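Local coordinates for penaeus monodon metallodensovirus major capsid protein (Penaeus monodon metallodensovirus, PDB 6WH7) that forms, in sixty copies, the icosahedral capsid of a shrimp densovirus and so probably encloses and protects the viral genome, at residues N265-H271 and F346-C350; M246-T251 and Q328-S332. All coordinates share one frame; numbering follows the deposited sequence.

Contact 1 of 2, residues N265-H271 and F346-C350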
loop_
_atom_site.group_PDB
_atom_site.type_symbol
_atom_site.label_atom_id
_atom_site.label_comp_id
_atom_site.label_asym_id
_atom_site.label_seq_id
_atom_site.Cartn_x
_atom_site.Cartn_y
_atom_site.Cartn_z
ATOM N N ASN A 265 67.566 -6.445 -59.811
ATOM C CA ASN A 265 68.636 -6.961 -58.957
ATOM C C ASN A 265 68.187 -8.027 -57.970
ATOM O O ASN A 265 68.021 -7.743 -56.784
ATOM C CB ASN A 265 69.311 -5.843 -58.160
ATOM C CG ASN A 265 70.499 -6.341 -57.362
ATOM O OD1 ASN A 265 71.170 -7.286 -57.752
ATOM N ND2 ASN A 265 70.749 -5.715 -56.229
ATOM N N ARG A 266 67.936 -9.233 -58.442
ATOM C CA ARG A 266 67.848 -10.392 -57.572
ATOM C C ARG A 266 69.069 -11.247 -57.859
ATOM O O ARG A 266 69.274 -11.670 -58.998
ATOM C CB ARG A 266 66.562 -11.174 -57.810
ATOM C CG ARG A 266 66.291 -12.230 -56.783
ATOM C CD ARG A 266 65.103 -13.049 -57.190
ATOM N NE ARG A 266 63.883 -12.264 -57.258
ATOM C CZ ARG A 266 63.042 -12.106 -56.248
ATOM N NH1 ARG A 266 63.277 -12.697 -55.090
ATOM N NH2 ARG A 266 61.957 -11.371 -56.406
ATOM N N GLY A 267 69.878 -11.490 -56.840
ATOM C CA GLY A 267 71.091 -12.253 -57.031
ATOM C C GLY A 267 71.375 -13.061 -55.791
ATOM O O GLY A 267 70.704 -12.923 -54.770
ATOM N N MET A 268 72.372 -13.925 -55.889
ATOM C CA MET A 268 72.757 -14.771 -54.772
ATOM C C MET A 268 74.162 -14.443 -54.318
ATOM O O MET A 268 75.073 -14.331 -55.137
ATOM C CB MET A 268 72.652 -16.249 -55.126
ATOM C CG MET A 268 71.237 -16.674 -55.313
ATOM S SD MET A 268 71.012 -18.440 -55.304
ATOM C CE MET A 268 71.607 -18.797 -56.883
ATOM N N ALA A 269 74.323 -14.300 -53.014
ATOM C CA ALA A 269 75.616 -14.005 -52.439
ATOM C C ALA A 269 76.523 -15.223 -52.510
ATOM O O ALA A 269 76.070 -16.366 -52.608
ATOM C CB ALA A 269 75.462 -13.546 -50.994
ATOM N N GLY A 270 77.826 -14.962 -52.483
ATOM C CA GLY A 270 78.786 -16.047 -52.513
ATOM C C GLY A 270 78.745 -16.819 -51.224
ATOM O O GLY A 270 78.799 -16.237 -50.137
ATOM N N HIS A 271 78.619 -18.132 -51.326
ATOM C CA HIS A 271 78.713 -18.988 -50.160
ATOM C C HIS A 271 80.051 -19.700 -50.170
ATOM O O HIS A 271 80.516 -20.164 -51.211
ATOM C CB HIS A 271 77.570 -19.991 -50.075
ATOM C CG HIS A 271 76.250 -19.364 -49.768
ATOM N ND1 HIS A 271 75.094 -20.096 -49.641
ATOM C CD2 HIS A 271 75.897 -18.072 -49.595
ATOM C CE1 HIS A 271 74.090 -19.286 -49.369
ATOM N NE2 HIS A 271 74.550 -18.050 -49.344
ATOM N N PHE A 346 79.416 -14.154 -58.464
ATOM C CA PHE A 346 78.322 -14.236 -57.500
ATOM C C PHE A 346 77.344 -13.076 -57.615
ATOM O O PHE A 346 76.213 -13.298 -58.049
ATOM C CB PHE A 346 78.861 -14.410 -56.086
ATOM C CG PHE A 346 79.407 -15.775 -55.846
ATOM C CD1 PHE A 346 78.548 -16.844 -55.705
ATOM C CD2 PHE A 346 80.758 -15.998 -55.762
ATOM C CE1 PHE A 346 79.027 -18.100 -55.490
ATOM C CE2 PHE A 346 81.238 -17.258 -55.542
ATOM C CZ PHE A 346 80.369 -18.306 -55.405
ATOM N N GLY A 347 77.707 -11.862 -57.240
ATOM C CA GLY A 347 76.770 -10.787 -57.435
ATOM C C GLY A 347 75.527 -10.900 -56.575
ATOM O O GLY A 347 74.435 -11.163 -57.076
ATOM N N PRO A 348 75.676 -10.788 -55.262
ATOM C CA PRO A 348 74.508 -10.847 -54.380
ATOM C C PRO A 348 73.490 -9.772 -54.713
ATOM O O PRO A 348 73.752 -8.822 -55.449
ATOM C CB PRO A 348 75.108 -10.608 -52.995
ATOM C CG PRO A 348 76.314 -9.832 -53.259
ATOM C CD PRO A 348 76.878 -10.385 -54.521
ATOM N N THR A 349 72.294 -9.947 -54.174
ATOM C CA THR A 349 71.359 -8.836 -54.137
ATOM C C THR A 349 71.925 -7.801 -53.178
ATOM O O THR A 349 72.096 -8.077 -51.988
ATOM C CB THR A 349 69.985 -9.315 -53.681
ATOM O OG1 THR A 349 69.477 -10.274 -54.610
ATOM C CG2 THR A 349 69.032 -8.183 -53.603
ATOM N N CYS A 350 72.199 -6.620 -53.680
ATOM C CA CYS A 350 73.023 -5.697 -52.921
ATOM C C CYS A 350 72.181 -5.004 -51.862
ATOM O O CYS A 350 71.154 -4.407 -52.190
ATOM C CB CYS A 350 73.665 -4.672 -53.836
ATOM S SG CYS A 350 74.746 -3.510 -53.007
#

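Contact 2 of 2, residues M246-T251 and Q328-S332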
loop_
_atom_site.group_PDB
_atom_site.type_symbol
_atom_site.label_atom_id
_atom_site.label_comp_id
_atom_site.label_asym_id
_atom_site.label_seq_id
_atom_site.Cartn_x
_atom_site.Cartn_y
_atom_site.Cartn_z
ATOM N N MET A 246 75.619 -10.401 -64.110
ATOM C CA MET A 246 74.786 -11.228 -64.958
ATOM C C MET A 246 73.349 -10.738 -64.965
ATOM O O MET A 246 72.905 -10.035 -64.060
ATOM C CB MET A 246 74.863 -12.676 -64.494
ATOM C CG MET A 246 74.313 -12.921 -63.121
ATOM S SD MET A 246 74.786 -14.542 -62.515
ATOM C CE MET A 246 76.360 -14.200 -61.756
ATOM N N ASN A 247 72.626 -11.118 -66.014
ATOM C CA ASN A 247 71.203 -10.848 -66.116
ATOM C C ASN A 247 70.453 -12.140 -66.412
ATOM O O ASN A 247 71.004 -13.095 -66.957
ATOM C CB ASN A 247 70.897 -9.758 -67.162
ATOM C CG ASN A 247 71.476 -10.052 -68.518
ATOM O OD1 ASN A 247 71.621 -11.203 -68.917
ATOM N ND2 ASN A 247 71.804 -9.003 -69.247
ATOM N N ALA A 248 69.178 -12.153 -66.028
ATOM C CA ALA A 248 68.403 -13.386 -66.005
ATOM C C ALA A 248 67.939 -13.827 -67.384
ATOM O O ALA A 248 67.836 -15.031 -67.633
ATOM C CB ALA A 248 67.200 -13.225 -65.082
ATOM N N VAL A 249 67.644 -12.900 -68.284
ATOM C CA VAL A 249 67.153 -13.254 -69.608
ATOM C C VAL A 249 68.341 -13.433 -70.535
ATOM O O VAL A 249 69.304 -12.661 -70.495
ATOM C CB VAL A 249 66.172 -12.195 -70.148
ATOM C CG1 VAL A 249 65.039 -12.013 -69.197
ATOM C CG2 VAL A 249 66.852 -10.884 -70.382
ATOM N N GLY A 250 68.291 -14.471 -71.356
ATOM C CA GLY A 250 69.387 -14.746 -72.256
ATOM C C GLY A 250 69.120 -14.314 -73.673
ATOM O O GLY A 250 70.038 -14.258 -74.492
ATOM N N THR A 251 67.867 -14.006 -73.975
ATOM C CA THR A 251 67.492 -13.641 -75.328
ATOM C C THR A 251 67.879 -12.198 -75.604
ATOM O O THR A 251 67.494 -11.291 -74.863
ATOM C CB THR A 251 65.997 -13.833 -75.542
ATOM O OG1 THR A 251 65.654 -15.202 -75.320
ATOM C CG2 THR A 251 65.602 -13.450 -76.948
ATOM N N GLN A 328 62.129 -17.613 -72.737
ATOM C CA GLN A 328 63.444 -17.007 -72.859
ATOM C C GLN A 328 64.518 -18.073 -72.757
ATOM O O GLN A 328 64.300 -19.147 -72.198
ATOM C CB GLN A 328 63.649 -15.944 -71.781
ATOM C CG GLN A 328 62.625 -14.837 -71.860
ATOM C CD GLN A 328 62.669 -14.122 -73.172
ATOM O OE1 GLN A 328 63.729 -13.726 -73.625
ATOM N NE2 GLN A 328 61.527 -14.003 -73.822
ATOM N N SER A 329 65.671 -17.781 -73.344
ATOM C CA SER A 329 66.860 -18.575 -73.102
ATOM C C SER A 329 67.492 -18.176 -71.773
ATOM O O SER A 329 67.233 -17.100 -71.233
ATOM C CB SER A 329 67.848 -18.427 -74.257
ATOM O OG SER A 329 68.276 -17.091 -74.419
ATOM N N TYR A 330 68.301 -19.074 -71.225
ATOM C CA TYR A 330 68.957 -18.796 -69.955
ATOM C C TYR A 330 69.985 -17.683 -70.081
ATOM O O TYR A 330 70.757 -17.622 -71.041
ATOM C CB TYR A 330 69.597 -20.058 -69.395
ATOM C CG TYR A 330 68.617 -20.930 -68.665
ATOM C CD1 TYR A 330 68.400 -20.755 -67.314
ATOM C CD2 TYR A 330 67.885 -21.898 -69.321
ATOM C CE1 TYR A 330 67.510 -21.530 -66.627
ATOM C CE2 TYR A 330 66.982 -22.682 -68.637
ATOM C CZ TYR A 330 66.801 -22.492 -67.287
ATOM O OH TYR A 330 65.909 -23.253 -66.581
ATOM N N GLY A 331 69.993 -16.804 -69.084
ATOM C CA GLY A 331 70.633 -15.514 -69.194
ATOM C C GLY A 331 72.136 -15.482 -69.287
ATOM O O GLY A 331 72.695 -14.966 -70.258
ATOM N N SER A 332 72.806 -16.024 -68.288
ATOM C CA SER A 332 74.247 -15.910 -68.201
ATOM C C SER A 332 74.817 -17.254 -67.811
ATOM O O SER A 332 74.228 -17.980 -67.008
ATOM C CB SER A 332 74.662 -14.861 -67.195
ATOM O OG SER A 332 74.265 -15.255 -65.906
#

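Contact 1 of 2, residues N265-H271 and F346-C350
The Phe346 ring lies over the backbone of Gly270, whose CA sits 3.5 Å from the ring centroid, a CH-pi contact made over the face. That CA stands nearer the CG–CD1 side, so the overlap is shifted toward the rim. At the ring's edge, near its plane, comes the carbonyl oxygen of Met268. The CB of Phe346 points at 265-271, and with CG beside its own backbone N (chi1 -73°) the ring is laid along the start of strand 270-274. Beside it, Pro348 CB meets Ala269 CB at 3.6 Å, a small apolar touch.

At the other end the contact turns polar. Thr349 OG1 receives the Gly267 N-H at 2.6 Å, nearly straight at 166°, while Thr349 N reaches back to Gly267 O in a weak bond of 3.4 Å. A chi1 of -62° sets OG1 beside the threonine's own N, so both polar atoms can address the same glycine, and sends CG2 to within 3.4 Å of Asn265 O. Gly267 CA also makes a C-H...O contact with Gly347 O at 3.5 Å.

Strand 270-274 is the middle strand of a five-stranded antiparallel sheet of the parvoviral jelly roll, where backbone hydrogen bonds join Gly270 to Asp162 and His271 to Ile83. His271 ND1 is hydrogen-bonded to the hydroxyl of Tyr126, on strand 118-135 of the other sheet, and its ring stacks on Trp85. Asn265 and Pro348 pack respectively on Ile258 and Asn322 of a neighbouring subunit.

With no regular strand pairing between the segments, a threonine hydroxyl and a weak backbone bond hold one end and a phenyl face and proline CB the other, which implies a fit of 346-350 side chains mostly against the backbone of 265-270.

Contact 2 of 2, residues M246-T251 and Q328-S332
Thr251 OG1 joins two residues of 328-332. It accepts the Ser329 N-H at 3.2 Å, almost straight at 175°, and donates a weak bond to Gln328 OE1 at 3.0 Å. OG1 lies beside the backbone N of its own residue, and the Gln328 side chain, bent at chi2 (-60°), crosses Thr251 at about a right angle to bring OE1 to it. Next along, Gly250 N donates to Ser329 O at 2.8 Å.

Val249 and Tyr330 form a single beta bridge between two loop segments of the jelly-roll capsid protein, the second of them leaving strand 327-328 at Gln328. Around it the two backbones come together at Gly250 and Gly331. Both glycines use their CA hydrogens: Gly331 CA meets Asn247 O at 3.3 Å, and Gly250 CA meets Tyr330 O at 3.4 Å. At the far end Ser332 OG lies against the Met246 side chain, 3.5 Å from SD.

A second layer holds these groups in place. Gln328 NE2 bonds weakly to Ser324 O, Ala248 N is taken by Asn242 OD1, and Tyr330, whose CB points away from 246-251, stacks its ring on Phe230. Val249 and Gln328 both pack on Phe228 and Val260, while Asn247 and Val249 also touch, respectively, His368 and Asp367 of a neighbouring subunit.

In the fold
The two contacts interleave along the chain in the order 246-251, 265-271, 328-332, 346-350, with strand 257-262 between the first two segments and strands 335-337 and 340-345 between the last two. Their centres are about 16 Å apart, and they touch where Met246 CE packs on Phe346 O at 3.8 Å. Asn242 ties to both, through its backbone to Arg266 and through OD1 to Ala248. Contact 1 is buried at the start of strand 270-274 in the jelly-roll sheet; contact 2 joins loops and is partly buried. Both also pack on a neighbouring subunit, which places them near an interface of the sixty-chain shell.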